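Adenosylmethionine-8-amino-7-oxononanoate aminotransferase (Methanocaldococcus jannaschii, PDB 6ZHK) probably uses pyridoxal 5'-phosphate to transfer the amino group of S-adenosylmethionine to 8-amino-7-oxononanoate, forming 7,8-diaminononanoate in biotin biosynthesis. Local coordinates at residues H112-A125 and P309-N321. Sequence-based numbering, arbitrary orientation. Where two conformers were deposited one is given.
Sequences HLTKVFYSEDGAEA and PLAATLTTDEIYN. With MG (magnesium ion), chain C.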
ATOM      1  N   HIS A 112       2.620 -20.077 -17.253  1.00 15.62           N
ATOM      2  CA  HIS A 112       2.845 -20.748 -15.979  1.00 16.34           C
ATOM      3  C   HIS A 112       2.356 -19.859 -14.831  1.00 16.18           C
ATOM      4  O   HIS A 112       2.356 -20.322 -13.701  1.00 16.01           O
ATOM      5  CB  HIS A 112       4.314 -21.113 -15.739  1.00 15.79           C
ATOM      6  CG  HIS A 112       5.215 -19.924 -15.751  1.00 17.13           C
ATOM      7  ND1 HIS A 112       5.537 -19.272 -16.919  1.00 19.23           N
ATOM      8  CD2 HIS A 112       5.848 -19.261 -14.756  1.00 17.50           C
ATOM      9  CE1 HIS A 112       6.310 -18.236 -16.649  1.00 18.51           C
ATOM     10  NE2 HIS A 112       6.519 -18.202 -15.329  1.00 15.19           N
ATOM     11  N   LEU A 113       1.968 -18.619 -15.146  1.00 13.96           N
ATOM     12  CA  LEU A 113       1.488 -17.737 -14.066  1.00 15.02           C
ATOM     13  C   LEU A 113      -0.035 -17.701 -14.134  1.00 15.38           C
ATOM     14  O   LEU A 113      -0.648 -17.150 -15.078  1.00 15.74           O
ATOM     15  CB  LEU A 113       2.087 -16.331 -14.204  1.00 15.32           C
ATOM     16  CG  LEU A 113       3.622 -16.236 -14.168  1.00 15.88           C
ATOM     17  CD1 LEU A 113       4.147 -14.870 -14.620  1.00 16.83           C
ATOM     18  CD2 LEU A 113       4.156 -16.516 -12.759  1.00 16.39           C
ATOM     19  N   THR A 114      -0.627 -18.307 -13.087  1.00 17.83           N
ATOM     20  CA  THR A 114      -2.000 -18.774 -13.102  1.00 16.17           C
ATOM     21  C   THR A 114      -2.784 -18.265 -11.898  1.00 16.30           C
ATOM     22  O   THR A 114      -3.977 -18.579 -11.770  1.00 18.22           O
ATOM     23  CB  THR A 114      -2.020 -20.308 -13.076  1.00 19.71           C
ATOM     24  OG1 THR A 114      -1.132 -20.724 -12.044  1.00 19.79           O
ATOM     25  CG2 THR A 114      -1.540 -20.911 -14.382  1.00 21.76           C
ATOM     26  N   LYS A 115      -2.137 -17.555 -10.979  1.00 12.72           N
ATOM     27  CA  LYS A 115      -2.879 -17.141  -9.774  1.00 12.24           C
ATOM     28  C   LYS A 115      -2.567 -15.671  -9.507  1.00 12.50           C
ATOM     29  O   LYS A 115      -1.463 -15.229  -9.832  1.00 14.94           O
ATOM     30  CB  LYS A 115      -2.435 -17.957  -8.564  1.00 11.79           C
ATOM     31  CG  LYS A 115      -2.854 -19.449  -8.642  1.00 10.46           C
ATOM     32  CD  LYS A 115      -4.359 -19.596  -8.562  0.50  9.09           C
ATOM     33  CE  LYS A 115      -4.834 -21.042  -8.540  0.50  8.59           C
ATOM     34  NZ  LYS A 115      -4.966 -21.568  -9.918  0.50  7.40           N
ATOM     35  N   VAL A 116      -3.527 -14.944  -8.922  1.00 13.76           N
ATOM     36  CA  VAL A 116      -3.425 -13.490  -8.791  1.00 14.06           C
ATOM     37  C   VAL A 116      -3.734 -13.138  -7.334  1.00 12.06           C
ATOM     38  O   VAL A 116      -4.797 -13.534  -6.852  1.00 12.77           O
ATOM     39  CB  VAL A 116      -4.453 -12.758  -9.716  1.00 13.25           C
ATOM     40  CG1 VAL A 116      -4.540 -11.273  -9.360  1.00 15.59           C
ATOM     41  CG2 VAL A 116      -4.047 -12.916 -11.162  1.00 15.68           C
ATOM     42  N   PHE A 117      -2.799 -12.449  -6.660  1.00 11.85           N
ATOM     43  CA  PHE A 117      -3.049 -11.937  -5.324  1.00 12.49           C
ATOM     44  C   PHE A 117      -2.938 -10.418  -5.439  1.00 15.43           C
ATOM     45  O   PHE A 117      -1.863  -9.895  -5.757  1.00 14.14           O
ATOM     46  CB  PHE A 117      -1.957 -12.467  -4.363  1.00 12.31           C
ATOM     47  CG  PHE A 117      -2.313 -12.247  -2.922  1.00 13.01           C
ATOM     48  CD1 PHE A 117      -2.282 -10.974  -2.361  1.00 12.00           C
ATOM     49  CD2 PHE A 117      -2.729 -13.322  -2.158  1.00 12.09           C
ATOM     50  CE1 PHE A 117      -2.715 -10.769  -1.044  1.00 12.35           C
ATOM     51  CE2 PHE A 117      -3.124 -13.135  -0.835  1.00 12.47           C
ATOM     52  CZ  PHE A 117      -3.163 -11.861  -0.307  1.00 12.93           C
ATOM     53  N   TYR A 118      -4.005  -9.685  -5.081  1.00 12.55           N
ATOM     54  CA  TYR A 118      -4.033  -8.251  -5.316  1.00 13.52           C
ATOM     55  C   TYR A 118      -3.526  -7.469  -4.110  1.00 14.27           C
ATOM     56  O   TYR A 118      -3.635  -7.918  -2.985  1.00 13.83           O
ATOM     57  CB  TYR A 118      -5.482  -7.777  -5.469  1.00 13.29           C
ATOM     58  CG  TYR A 118      -6.130  -8.206  -6.791  1.00 14.01           C
ATOM     59  CD1 TYR A 118      -5.695  -7.656  -7.993  1.00 14.85           C
ATOM     60  CD2 TYR A 118      -7.200  -9.111  -6.818  1.00 13.28           C
ATOM     61  CE1 TYR A 118      -6.318  -8.006  -9.195  1.00 14.93           C
ATOM     62  CE2 TYR A 118      -7.838  -9.451  -8.000  1.00 13.74           C
ATOM     63  CZ  TYR A 118      -7.368  -8.922  -9.190  1.00 15.09           C
ATOM     64  OH  TYR A 118      -7.962  -9.210 -10.386  1.00 14.01           O
ATOM     65  N   SER A 119      -3.017  -6.261  -4.376  1.00 14.79           N
ATOM     66  CA  SER A 119      -2.645  -5.295  -3.354  1.00 13.24           C
ATOM     67  C   SER A 119      -2.749  -3.909  -3.995  1.00 16.39           C
ATOM     68  O   SER A 119      -3.265  -3.787  -5.116  1.00 14.00           O
ATOM     69  CB  SER A 119      -1.249  -5.559  -2.798  1.00 16.83           C
ATOM     70  OG  SER A 119      -0.250  -5.504  -3.801  1.00 15.42           O
ATOM     71  N   GLU A 120      -2.256  -2.872  -3.309  1.00 17.34           N
ATOM     72  CA  GLU A 120      -2.437  -1.511  -3.795  1.00 19.60           C
ATOM     73  C   GLU A 120      -1.187  -0.951  -4.459  1.00 20.60           C
ATOM     74  O   GLU A 120      -1.329  -0.261  -5.439  1.00 24.50           O
ATOM     75  CB  GLU A 120      -2.870  -0.562  -2.676  1.00 24.92           C
ATOM     76  CG  GLU A 120      -4.331  -0.755  -2.320  1.00 30.22           C
ATOM     77  CD  GLU A 120      -4.657  -2.050  -1.604  1.00 33.99           C
ATOM     78  OE1 GLU A 120      -3.986  -2.335  -0.557  1.00 37.40           O
ATOM     79  OE2 GLU A 120      -5.520  -2.802  -2.146  1.00 36.44           O
ATOM     80  N   ASP A 121       0.022  -1.291  -3.978  1.00 19.03           N
ATOM     81  CA  ASP A 121       1.240  -0.614  -4.434  1.00 20.17           C
ATOM     82  C   ASP A 121       2.262  -1.693  -4.782  1.00 17.15           C
ATOM     83  O   ASP A 121       2.223  -2.775  -4.183  1.00 14.81           O
ATOM     84  CB  ASP A 121       1.859   0.255  -3.326  1.00 25.78           C
ATOM     85  CG  ASP A 121       0.921   1.393  -2.952  1.00 40.67           C
ATOM     86  OD1 ASP A 121       0.205   1.879  -3.861  1.00 40.66           O
ATOM     87  OD2 ASP A 121       0.892   1.801  -1.752  1.00 47.22           O
ATOM     88  N   GLY A 122       3.174  -1.368  -5.708  1.00 15.56           N
ATOM     89  CA  GLY A 122       4.213  -2.297  -6.135  1.00 15.57           C
ATOM     90  C   GLY A 122       5.097  -2.741  -4.956  1.00 15.53           C
ATOM     91  O   GLY A 122       5.532  -3.899  -4.917  1.00 14.27           O
ATOM     92  N   ALA A 123       5.334  -1.838  -3.989  1.00 14.51           N
ATOM     93  CA  ALA A 123       6.144  -2.258  -2.851  1.00 15.04           C
ATOM     94  C   ALA A 123       5.411  -3.385  -2.096  1.00 13.62           C
ATOM     95  O   ALA A 123       6.056  -4.294  -1.591  1.00 15.50           O
ATOM     96  CB  ALA A 123       6.432  -1.086  -1.910  1.00 17.47           C
ATOM     97  N   GLU A 124       4.082  -3.259  -1.922  1.00 12.81           N
ATOM     98  CA  GLU A 124       3.321  -4.291  -1.237  1.00 13.61           C
ATOM     99  C   GLU A 124       3.336  -5.593  -2.061  1.00 14.91           C
ATOM    100  O   GLU A 124       3.385  -6.669  -1.481  1.00 13.66           O
ATOM    101  CB  GLU A 124       1.849  -3.847  -1.145  0.50 13.85           C
ATOM    102  CG  GLU A 124       1.454  -2.932   0.022  0.50 14.19           C
ATOM    103  CD  GLU A 124       0.092  -2.244  -0.055  0.50 14.86           C
ATOM    104  OE1 GLU A 124      -0.595  -2.362  -1.084  0.50 14.38           O
ATOM    105  OE2 GLU A 124      -0.319  -1.568   0.930  0.50 14.62           O
ATOM    106  N   ALA A 125       3.282  -5.480  -3.397  1.00 12.88           N
ATOM    107  CA  ALA A 125       3.289  -6.673  -4.223  1.00 14.52           C
ATOM    108  C   ALA A 125       4.590  -7.440  -3.988  1.00 12.22           C
ATOM    109  O   ALA A 125       4.612  -8.671  -3.934  1.00 13.10           O
ATOM    110  CB  ALA A 125       3.174  -6.288  -5.684  1.00 11.80           C
ATOM    111  N   PRO A 309      -4.184   3.318  -7.597  1.00 11.22           N
ATOM    112  CA  PRO A 309      -3.210   2.383  -7.032  1.00 12.98           C
ATOM    113  C   PRO A 309      -3.755   0.963  -7.029  1.00 14.63           C
ATOM    114  O   PRO A 309      -4.362   0.513  -6.063  1.00 16.51           O
ATOM    115  CB  PRO A 309      -2.986   2.935  -5.613  1.00 11.79           C
ATOM    116  CG  PRO A 309      -4.289   3.486  -5.244  1.00 11.07           C
ATOM    117  CD  PRO A 309      -4.816   4.130  -6.526  1.00 10.28           C
ATOM    118  N   LEU A 310      -3.362   0.209  -8.055  1.00 12.98           N
ATOM    119  CA  LEU A 310      -3.533  -1.238  -7.973  1.00 14.88           C
ATOM    120  C   LEU A 310      -2.206  -1.958  -8.193  1.00 14.40           C
ATOM    121  O   LEU A 310      -1.402  -1.540  -9.020  1.00 16.17           O
ATOM    122  CB  LEU A 310      -4.566  -1.699  -9.007  1.00 14.01           C
ATOM    123  CG  LEU A 310      -4.955  -3.179  -8.908  1.00 14.93           C
ATOM    124  CD1 LEU A 310      -5.619  -3.454  -7.552  1.00 15.18           C
ATOM    125  CD2 LEU A 310      -5.930  -3.510 -10.041  1.00 16.58           C
ATOM    126  N   ALA A 311      -1.985  -3.031  -7.433  1.00 15.17           N
ATOM    127  CA  ALA A 311      -0.860  -3.886  -7.748  1.00 15.22           C
ATOM    128  C   ALA A 311      -1.304  -5.348  -7.697  1.00 13.70           C
ATOM    129  O   ALA A 311      -2.402  -5.666  -7.234  1.00 14.94           O
ATOM    130  CB  ALA A 311       0.282  -3.567  -6.847  1.00 13.52           C
ATOM    131  N   ALA A 312      -0.483  -6.233  -8.279  1.00 14.35           N
ATOM    132  CA  ALA A 312      -0.781  -7.668  -8.236  1.00 15.11           C
ATOM    133  C   ALA A 312       0.502  -8.485  -8.129  1.00 14.80           C
ATOM    134  O   ALA A 312       1.560  -8.099  -8.668  1.00 13.71           O
ATOM    135  CB  ALA A 312      -1.495  -8.035  -9.534  1.00 14.90           C
ATOM    136  N   THR A 313       0.417  -9.615  -7.417  1.00 14.76           N
ATOM    137  CA  THR A 313       1.521 -10.558  -7.402  1.00 13.12           C
ATOM    138  C   THR A 313       0.993 -11.851  -8.023  1.00 13.22           C
ATOM    139  O   THR A 313       0.051 -12.443  -7.526  1.00 12.25           O
ATOM    140  CB  THR A 313       1.929 -10.823  -5.934  1.00 15.29           C
ATOM    141  OG1 THR A 313       2.200  -9.551  -5.317  1.00 13.92           O
ATOM    142  CG2 THR A 313       3.127 -11.743  -5.837  1.00 13.77           C
ATOM    143  N   LEU A 314       1.566 -12.256  -9.145  1.00 13.57           N
ATOM    144  CA  LEU A 314       1.099 -13.459  -9.799  1.00 13.91           C
ATOM    145  C   LEU A 314       2.090 -14.607  -9.519  1.00 15.59           C
ATOM    146  O   LEU A 314       3.300 -14.394  -9.543  1.00 13.87           O
ATOM    147  CB  LEU A 314       1.067 -13.167 -11.318  1.00 16.77           C
ATOM    148  CG  LEU A 314      -0.270 -12.637 -11.798  1.00 17.41           C
ATOM    149  CD1 LEU A 314      -0.560 -11.215 -11.286  1.00 20.76           C
ATOM    150  CD2 LEU A 314      -0.481 -12.855 -13.294  1.00 24.16           C
ATOM    151  N   THR A 315       1.575 -15.833  -9.327  1.00 13.88           N
ATOM    152  CA  THR A 315       2.418 -16.987  -9.017  1.00 14.69           C
ATOM    153  C   THR A 315       1.955 -18.212  -9.835  1.00 14.58           C
ATOM    154  O   THR A 315       0.897 -18.189 -10.503  1.00 12.95           O
ATOM    155  CB  THR A 315       2.390 -17.368  -7.521  1.00 15.18           C
ATOM    156  OG1 THR A 315       1.155 -18.035  -7.277  1.00 16.77           O
ATOM    157  CG2 THR A 315       2.366 -16.180  -6.582  1.00 16.77           C
ATOM    158  N   THR A 316       2.790 -19.245  -9.768  1.00 16.85           N
ATOM    159  CA  THR A 316       2.579 -20.569 -10.324  1.00 15.93           C
ATOM    160  C   THR A 316       1.621 -21.315  -9.414  1.00 17.10           C
ATOM    161  O   THR A 316       1.430 -20.908  -8.270  1.00 16.28           O
ATOM    162  CB  THR A 316       3.898 -21.335 -10.412  1.00 16.47           C
ATOM    163  OG1 THR A 316       4.372 -21.447  -9.059  1.00 16.61           O
ATOM    164  CG2 THR A 316       4.888 -20.619 -11.307  1.00 15.75           C
ATOM    165  N   ASP A 317       0.976 -22.359  -9.947  1.00 16.16           N
ATOM    166  CA  ASP A 317       0.153 -23.177  -9.069  1.00 18.14           C
ATOM    167  C   ASP A 317       1.029 -23.897  -8.036  1.00 18.46           C
ATOM    168  O   ASP A 317       0.539 -24.240  -6.946  1.00 17.21           O
ATOM    169  CB  ASP A 317      -0.639 -24.232  -9.852  1.00 18.36           C
ATOM    170  CG  ASP A 317      -1.853 -23.655 -10.576  1.00 24.05           C
ATOM    171  OD1 ASP A 317      -2.236 -22.496 -10.318  1.00 19.66           O
ATOM    172  OD2 ASP A 317      -2.416 -24.417 -11.369  1.00 27.30           O
ATOM    173  N   GLU A 318       2.293 -24.154  -8.412  1.00 17.02           N
ATOM    174  CA  GLU A 318       3.190 -24.876  -7.511  1.00 20.95           C
ATOM    175  C   GLU A 318       3.306 -24.101  -6.189  1.00 21.78           C
ATOM    176  O   GLU A 318       3.184 -24.652  -5.105  1.00 16.87           O
ATOM    177  CB  GLU A 318       4.547 -25.117  -8.180  1.00 22.06           C
ATOM    178  CG  GLU A 318       5.670 -25.562  -7.229  1.00 29.04           C
ATOM    179  CD  GLU A 318       5.604 -26.872  -6.431  1.00 36.90           C
ATOM    180  OE1 GLU A 318       4.800 -27.775  -6.836  1.00 41.65           O
ATOM    181  OE2 GLU A 318       6.354 -27.013  -5.369  1.00 34.60           O
ATOM    182  N   ILE A 319       3.463 -22.797  -6.304  1.00 14.96           N
ATOM    183  CA  ILE A 319       3.613 -21.999  -5.095  1.00 15.88           C
ATOM    184  C   ILE A 319       2.296 -21.972  -4.323  1.00 15.37           C
ATOM    185  O   ILE A 319       2.282 -22.215  -3.120  1.00 17.03           O
ATOM    186  CB  ILE A 319       4.141 -20.602  -5.439  1.00 13.43           C
ATOM    187  CG1 ILE A 319       5.606 -20.678  -5.903  1.00 14.83           C
ATOM    188  CG2 ILE A 319       3.912 -19.603  -4.267  1.00 12.73           C
ATOM    189  CD1 ILE A 319       6.583 -21.290  -4.938  0.50 18.79           C
ATOM    190  N   TYR A 320       1.202 -21.664  -5.026  1.00 13.77           N
ATOM    191  CA  TYR A 320      -0.111 -21.537  -4.440  1.00 14.18           C
ATOM    192  C   TYR A 320      -0.484 -22.835  -3.692  1.00 16.76           C
ATOM    193  O   TYR A 320      -1.089 -22.829  -2.617  1.00 13.35           O
ATOM    194  CB  TYR A 320      -1.081 -21.227  -5.593  1.00 15.36           C
ATOM    195  CG  TYR A 320      -2.570 -21.310  -5.325  1.00 16.99           C
ATOM    196  CD1 TYR A 320      -3.250 -22.530  -5.346  1.00 16.91           C
ATOM    197  CD2 TYR A 320      -3.326 -20.144  -5.133  1.00 17.37           C
ATOM    198  CE1 TYR A 320      -4.633 -22.594  -5.137  1.00 17.69           C
ATOM    199  CE2 TYR A 320      -4.707 -20.188  -4.967  1.00 16.64           C
ATOM    200  CZ  TYR A 320      -5.357 -21.418  -4.975  1.00 18.52           C
ATOM    201  OH  TYR A 320      -6.704 -21.455  -4.869  1.00 16.88           O
ATOM    202  N   ASN A 321      -0.155 -23.972  -4.297  1.00 13.82           N
ATOM    203  CA  ASN A 321      -0.674 -25.223  -3.752  1.00 16.79           C
ATOM    204  C   ASN A 321      -0.104 -25.573  -2.384  1.00 18.10           C
ATOM    205  O   ASN A 321      -0.758 -26.321  -1.660  1.00 14.99           O
ATOM    206  CB  ASN A 321      -0.349 -26.407  -4.670  1.00 16.17           C
ATOM    207  CG  ASN A 321      -1.207 -26.435  -5.916  1.00 19.74           C
ATOM    208  OD1 ASN A 321      -2.255 -25.812  -5.964  1.00 18.31           O
ATOM    209  ND2 ASN A 321      -0.744 -27.087  -6.983  1.00 21.50           N
TER
HETATM  210 MG    MG C 501      -0.566 -16.345 -17.126  1.00 18.03          MG
HETATM  211  O   HOH W   1       1.422 -22.946 -12.703  1.00 21.13           O
HETATM  212  O   HOH W   2      -0.056  -8.028  -4.788  1.00 17.82           O
HETATM  213  O   HOH W   3       0.127   0.538  -7.728  1.00 29.88           O
HETATM  214  O   HOH W   4      -1.585 -18.100 -17.755  1.00 16.41           O
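Asp317 OD1 is gripped from opposite faces of its carboxylate by two donors, Thr114 OG1 at 2.7 Å and, in one of the two conformers of Lys115, NZ at 2.9 Å. The hydroxyl comes from above the carboxylate plane, whereas the ammonium group forms a salt bridge on the syn side, tilted out of the plane, and also bonds to Glu19 O of the second subunit. Bends at chi2 (-67°) and chi4 (-85°) let this lysine turn across Tyr320, with CE 3.5 Å from the ring centroid in a CH-pi contact and NZ farther out in a cation-pi one. A long aliphatic chain with a charged end suits both tasks, while Tyr320 OH bonds to Arg32 of the second subunit. Next to these side chains, Thr315 O accepts from both Thr114 N (3.0 Å) and Lys115 N (3.1 Å), a classic beta bulge. One residue before the bulge, Leu113 O binds the magnesium ion at 2.2 Å; Val106, Thr109, Pro110 and a water complete the site. Beyond the bulge, Phe117-Thr313 and Ser119-Ala311 are hydrogen-bonded pairs of antiparallel strands 115-119 and 311-315. Strand 115-119 is outermost within this chain in the seven-stranded sheet of the fold type I aminotransferase large domain, though Val116's backbone also bonds to the second subunit. The chain then enters helix 122-140, whose Gly122 and Ala123 are predicted to bind pyridoxal phosphate. With OG1 beside its backbone N (chi1 -54°), Thr313 donates to Ala125 O at 2.9 Å; the threonine OG1 in turn accepts from a water that also donates to Phe117 O and meets Ser119 OG. Small Ala311 and Ala125 let helix and strand lie close, their CB atoms 4.1 Å apart. On the other sheet face, branched Val116 and Leu314 lie side by side, and Tyr118 packs obliquely against Leu310 CD1 and Ala312 CB, against helix 96-108.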